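Local coordinates for ABC transporter periplasmic-binding protein YtfQ (Mycobacterium smegmatis, PDB 6HBD), which binds beta-D-galactofuranose and probably serves as the sugar-binding component of an ABC transporter for L-arabinofuranose, at residues A[18-23]-A[74-79]; A[65-70]-A[88-93]. One frame throughout, in Å; residues are numbered along the deposited sequence.

Contact 1: A[18-23]-A[74-79]; sequences LTLGFA and VDVIAF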
loop_
_atom_site.group_PDB
_atom_site.type_symbol
_atom_site.label_atom_id
_atom_site.label_comp_id
_atom_site.label_asym_id
_atom_site.label_seq_id
_atom_site.Cartn_x
_atom_site.Cartn_y
_atom_site.Cartn_z
ATOM N N LEU A 18 -10.007 6.274 25.973
ATOM C CA LEU A 18 -9.530 6.994 24.776
ATOM C C LEU A 18 -10.501 6.846 23.599
ATOM O O LEU A 18 -10.940 5.734 23.300
ATOM C CB LEU A 18 -8.145 6.498 24.342
ATOM C CG LEU A 18 -7.548 7.173 23.109
ATOM C CD1 LEU A 18 -7.130 8.585 23.414
ATOM C CD2 LEU A 18 -6.346 6.423 22.619
ATOM N N THR A 19 -10.833 7.967 22.942
ATOM C CA THR A 19 -11.743 7.987 21.797
ATOM C C THR A 19 -10.910 8.280 20.557
ATOM O O THR A 19 -10.201 9.287 20.520
ATOM C CB THR A 19 -12.865 9.013 22.005
ATOM O OG1 THR A 19 -13.447 8.833 23.307
ATOM C CG2 THR A 19 -13.930 8.921 20.921
ATOM N N LEU A 20 -10.965 7.380 19.564
ATOM C CA LEU A 20 -10.193 7.482 18.326
ATOM C C LEU A 20 -11.151 7.539 17.155
ATOM O O LEU A 20 -12.148 6.824 17.148
ATOM C CB LEU A 20 -9.298 6.228 18.212
ATOM C CG LEU A 20 -8.170 6.163 17.158
ATOM C CD1 LEU A 20 -8.633 5.538 15.869
ATOM C CD2 LEU A 20 -7.500 7.488 16.942
ATOM N N GLY A 21 -10.883 8.419 16.202
ATOM C CA GLY A 21 -11.661 8.525 14.975
ATOM C C GLY A 21 -10.773 8.127 13.815
ATOM O O GLY A 21 -9.719 8.747 13.622
ATOM N N PHE A 22 -11.123 7.055 13.082
ATOM C CA PHE A 22 -10.316 6.616 11.945
ATOM C C PHE A 22 -11.087 6.816 10.664
ATOM O O PHE A 22 -12.209 6.326 10.567
ATOM C CB PHE A 22 -9.865 5.156 12.061
ATOM C CG PHE A 22 -8.714 4.881 11.116
ATOM C CD1 PHE A 22 -7.419 5.216 11.467
ATOM C CD2 PHE A 22 -8.945 4.435 9.825
ATOM C CE1 PHE A 22 -6.370 5.039 10.576
ATOM C CE2 PHE A 22 -7.893 4.281 8.928
ATOM C CZ PHE A 22 -6.614 4.583 9.310
ATOM N N ALA A 23 -10.486 7.509 9.674
ATOM C CA ALA A 23 -11.121 7.736 8.374
ATOM C C ALA A 23 -10.428 6.914 7.268
ATOM O O ALA A 23 -9.429 7.348 6.681
ATOM C CB ALA A 23 -11.136 9.218 8.037
ATOM N N VAL A 74 -13.529 14.081 19.624
ATOM C CA VAL A 74 -12.667 12.909 19.834
ATOM C C VAL A 74 -11.330 13.353 20.428
ATOM O O VAL A 74 -11.013 14.539 20.406
ATOM C CB VAL A 74 -12.503 12.009 18.572
ATOM C CG1 VAL A 74 -13.854 11.649 17.961
ATOM C CG2 VAL A 74 -11.592 12.630 17.532
ATOM N N ASP A 75 -10.572 12.411 20.984
ATOM C CA ASP A 75 -9.289 12.705 21.624
ATOM C C ASP A 75 -8.131 12.727 20.608
ATOM O O ASP A 75 -7.226 13.543 20.752
ATOM C CB ASP A 75 -9.018 11.713 22.775
ATOM C CG ASP A 75 -10.132 11.662 23.814
ATOM O OD1 ASP A 75 -10.647 12.744 24.192
ATOM O OD2 ASP A 75 -10.497 10.541 24.240
ATOM N N VAL A 76 -8.136 11.815 19.615
ATOM C CA VAL A 76 -7.122 11.748 18.547
ATOM C C VAL A 76 -7.831 11.363 17.252
ATOM O O VAL A 76 -8.850 10.674 17.295
ATOM C CB VAL A 76 -5.982 10.740 18.880
ATOM C CG1 VAL A 76 -5.023 10.559 17.699
ATOM C CG2 VAL A 76 -5.212 11.162 20.122
ATOM N N ILE A 77 -7.295 11.813 16.103
ATOM C CA ILE A 77 -7.795 11.457 14.762
ATOM C C ILE A 77 -6.659 10.805 13.969
ATOM O O ILE A 77 -5.493 11.179 14.107
ATOM C CB ILE A 77 -8.414 12.672 13.994
ATOM C CG1 ILE A 77 -9.756 13.072 14.639
ATOM C CG2 ILE A 77 -8.622 12.348 12.500
ATOM C CD1 ILE A 77 -10.315 14.454 14.255
ATOM N N ALA A 78 -7.007 9.814 13.156
ATOM C CA ALA A 78 -6.054 9.147 12.289
ATOM C C ALA A 78 -6.762 8.791 11.011
ATOM O O ALA A 78 -7.976 8.596 11.018
ATOM C CB ALA A 78 -5.506 7.906 12.964
ATOM N N PHE A 79 -6.028 8.787 9.898
ATOM C CA PHE A 79 -6.602 8.468 8.595
ATOM C C PHE A 79 -5.511 8.067 7.628
ATOM O O PHE A 79 -4.326 8.194 7.943
ATOM C CB PHE A 79 -7.415 9.662 8.042
ATOM C CG PHE A 79 -6.626 10.872 7.596
ATOM C CD1 PHE A 79 -6.058 11.734 8.523
ATOM C CD2 PHE A 79 -6.485 11.172 6.248
ATOM C CE1 PHE A 79 -5.301 12.824 8.111
ATOM C CE2 PHE A 79 -5.728 12.267 5.837
ATOM C CZ PHE A 79 -5.145 13.087 6.772
#
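The ring of F22 and the backbone of F79 meet across two parallel neighbouring strands. F22 swings CG anti to its N (chi1 -163°), which lays the ring along strand 76-79: CD1 lies 3.6 Å from A78 CB, while F79 CA sits over one ring face, offset toward the rim, as a CH-pi contact. L20 leans the same way, its CD2 4.0 Å from V76 CG1. On the other side of the sheet A23 CB and F79 CB pack at 3.7 Å, and G21, which has no side chain, lies beside V74 CG2 and I77 on that face. The F79 ring itself leads away from 18-23 and meets W87.

Between the strands, G21 bonds to strand 76-79 through both its N, to V76 O, and its O, to A78 N at 3.0 Å. A23 N continues the pattern to A78 O. At the N-terminal end D75 OD2 takes T19 N at 2.9 Å on its anti side, and D75 N returns a bond to T19 O.

The carboxylate and N of D75 thus carry the hydrogen bonding one residue before the first bridge, L20-V76, and these inner strands of a Rossmann-like lobe are held by backbone bonds between two apolar faces.

Contact 2: A[65-70]-A[88-93]; sequences AIRSFI and DAVLQE. With ZN (zinc ion), chain E.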
loop_
_atom_site.group_PDB
_atom_site.type_symbol
_atom_site.label_atom_id
_atom_site.label_comp_id
_atom_site.label_asym_id
_atom_site.label_seq_id
_atom_site.Cartn_x
_atom_site.Cartn_y
_atom_site.Cartn_z
ATOM N N ALA A 65 -15.566 13.215 7.066
ATOM C CA ALA A 65 -15.409 12.355 8.234
ATOM C C ALA A 65 -14.493 13.000 9.260
ATOM O O ALA A 65 -14.792 12.930 10.450
ATOM C CB ALA A 65 -14.864 10.999 7.820
ATOM N N ILE A 66 -13.400 13.653 8.814
ATOM C CA ILE A 66 -12.463 14.331 9.725
ATOM C C ILE A 66 -13.167 15.504 10.420
ATOM O O ILE A 66 -13.031 15.656 11.640
ATOM C CB ILE A 66 -11.150 14.744 8.992
ATOM C CG1 ILE A 66 -10.327 13.494 8.620
ATOM C CG2 ILE A 66 -10.298 15.684 9.863
ATOM C CD1 ILE A 66 -9.440 13.654 7.453
ATOM N N ARG A 67 -13.942 16.297 9.636
ATOM C CA ARG A 67 -14.743 17.428 10.141
ATOM C C ARG A 67 -15.808 16.956 11.141
ATOM O O ARG A 67 -16.076 17.656 12.121
ATOM C CB ARG A 67 -15.399 18.217 8.987
ATOM C CG ARG A 67 -14.496 19.319 8.422
ATOM C CD ARG A 67 -14.775 19.632 6.964
ATOM N NE ARG A 67 -13.892 20.679 6.447
ATOM C CZ ARG A 67 -13.887 21.120 5.190
ATOM N NH1 ARG A 67 -14.726 20.608 4.292
ATOM N NH2 ARG A 67 -13.042 22.078 4.818
ATOM N N SER A 68 -16.396 15.768 10.897
ATOM C CA SER A 68 -17.361 15.133 11.797
ATOM C C SER A 68 -16.705 14.700 13.128
ATOM O O SER A 68 -17.328 14.840 14.182
ATOM C CB SER A 68 -18.026 13.939 11.125
ATOM O OG SER A 68 -18.761 13.179 12.070
ATOM N N PHE A 69 -15.459 14.199 13.090
ATOM C CA PHE A 69 -14.755 13.784 14.316
ATOM C C PHE A 69 -14.471 14.960 15.253
ATOM O O PHE A 69 -14.508 14.783 16.475
ATOM C CB PHE A 69 -13.436 13.044 13.995
ATOM C CG PHE A 69 -13.525 11.733 13.239
ATOM C CD1 PHE A 69 -14.651 10.920 13.339
ATOM C CD2 PHE A 69 -12.457 11.279 12.481
ATOM C CE1 PHE A 69 -14.726 9.721 12.645
ATOM C CE2 PHE A 69 -12.533 10.073 11.796
ATOM C CZ PHE A 69 -13.665 9.301 11.884
ATOM N N ILE A 70 -14.226 16.163 14.687
ATOM C CA ILE A 70 -13.969 17.369 15.483
ATOM C C ILE A 70 -15.264 17.743 16.230
ATOM O O ILE A 70 -15.242 17.896 17.454
ATOM C CB ILE A 70 -13.420 18.543 14.611
ATOM C CG1 ILE A 70 -12.083 18.163 13.923
ATOM C CG2 ILE A 70 -13.220 19.803 15.463
ATOM C CD1 ILE A 70 -11.763 18.954 12.681
ATOM N N ASP A 88 -5.049 20.818 3.650
ATOM C CA ASP A 88 -4.711 22.089 4.295
ATOM C C ASP A 88 -5.675 22.546 5.371
ATOM O O ASP A 88 -5.271 22.714 6.532
ATOM C CB ASP A 88 -4.595 23.207 3.248
ATOM C CG ASP A 88 -4.330 24.547 3.900
ATOM O OD1 ASP A 88 -3.321 24.657 4.636
ATOM O OD2 ASP A 88 -5.144 25.485 3.694
ATOM N N ALA A 89 -6.927 22.797 4.958
ATOM C CA ALA A 89 -7.991 23.315 5.808
ATOM C C ALA A 89 -8.385 22.339 6.906
ATOM O O ALA A 89 -8.447 22.740 8.076
ATOM C CB ALA A 89 -9.213 23.669 4.968
ATOM N N VAL A 90 -8.641 21.064 6.542
ATOM C CA VAL A 90 -9.018 20.065 7.550
ATOM C C VAL A 90 -7.935 19.903 8.554
ATOM O O VAL A 90 -8.267 19.762 9.719
ATOM C CB VAL A 90 -9.501 18.670 7.077
ATOM C CG1 VAL A 90 -11.002 18.518 7.269
ATOM C CG2 VAL A 90 -9.080 18.333 5.655
ATOM N N LEU A 91 -6.650 19.902 8.152
ATOM C CA LEU A 91 -5.602 19.758 9.149
ATOM C C LEU A 91 -5.467 20.994 10.018
ATOM O O LEU A 91 -5.163 20.851 11.206
ATOM C CB LEU A 91 -4.272 19.354 8.519
ATOM C CG LEU A 91 -4.211 17.915 8.010
ATOM C CD1 LEU A 91 -3.050 17.715 7.081
ATOM C CD2 LEU A 91 -4.111 16.924 9.159
ATOM N N GLN A 92 -5.768 22.189 9.480
ATOM C CA GLN A 92 -5.753 23.400 10.304
ATOM C C GLN A 92 -6.958 23.407 11.270
ATOM O O GLN A 92 -6.785 23.776 12.422
ATOM C CB GLN A 92 -5.657 24.675 9.450
ATOM C CG GLN A 92 -4.221 24.955 9.000
ATOM C CD GLN A 92 -3.348 25.600 10.060
ATOM O OE1 GLN A 92 -3.763 26.544 10.738
ATOM N NE2 GLN A 92 -2.107 25.132 10.227
ATOM N N GLU A 93 -8.132 22.909 10.845
ATOM C CA GLU A 93 -9.299 22.773 11.735
ATOM C C GLU A 93 -8.955 21.849 12.941
ATOM O O GLU A 93 -9.311 22.163 14.081
ATOM C CB GLU A 93 -10.535 22.238 10.960
ATOM C CG GLU A 93 -11.194 23.294 10.069
ATOM C CD GLU A 93 -11.734 22.882 8.703
ATOM O OE1 GLU A 93 -12.103 21.696 8.535
ATOM O OE2 GLU A 93 -11.818 23.758 7.808
HETATM ZN ZN ZN E . -2.481 26.174 5.358
#
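NE of R67 donates a nearly straight hydrogen bond to OE1 of E93, 2.9 Å long with an angle of 171° at the hydrogen, and the pair forms a salt bridge between two neighbouring, nearly parallel helices. The acceptor lies in the guanidinium plane and is met through its syn lone pair, yet the carboxylate is turned about 30° from that plane. The bridge is therefore single-pronged: NH2 remains 3.6 Å from OE2, and no second hydrogen bond completes the pair. R67 reaches across with its chain extended from CG to NE, whereas E93 bends at chi2 (142°) to bring OE1 back toward the arginine.

Beneath the charged pair, V90 projects toward helix 59-72. Its CG1 touches the arginine shaft and head, 3.8 Å from R67 CG and 3.7 Å from R67 NE, crossing that side chain at about a right angle. The same methyl meets I66 CG2 at 3.9 Å, so one methyl of V90 packs against the consecutive residues I66 and R67. Farther along, I70 CD1 packs at 3.9 Å against E93 CB, placing apolar contact at the root of the very side chain whose tip carries the charge. I66 and I70 also touch T94, the next residue of helix 88-97.

At the N-terminal end of the second segment, D88 turns from this interface and binds a zinc ion through OD1, with D112 as the other protein ligand.

The axes of segments 65-70 and 88-93 come within 10.1 Å, and the helices meet through the buried pair I66 and V90, with I70 against the root of E93, bordered by an ion pair on the more exposed side. There the single straight bond fixes the direction of the arginine head, and the two charges probably balance each other.

In the fold
From the N terminus, strand 19-24 leads through helix 30-46 and strand 49-54 into helix 59-72, and the next strand, 76-79, returns to pair with the first, so contact 1 closes a loop of 50 residues. Strand 49-54 flanks 19-24 on its other edge, making 19-24 an inner strand. Contact 2 closes a shorter loop of 17 residues: helices 59-72 and 88-97 flank strand 76-79 in the chain, completing an alpha-beta-alpha passage. The segments alternate, so the loops cross instead of nesting. Contact 1 joins two strands of the sheet, contact 2 two helices on it, and F69, packing on G21, I77 and V74, sets one layer on the other within one lobe of the periplasmic-binding-protein fold.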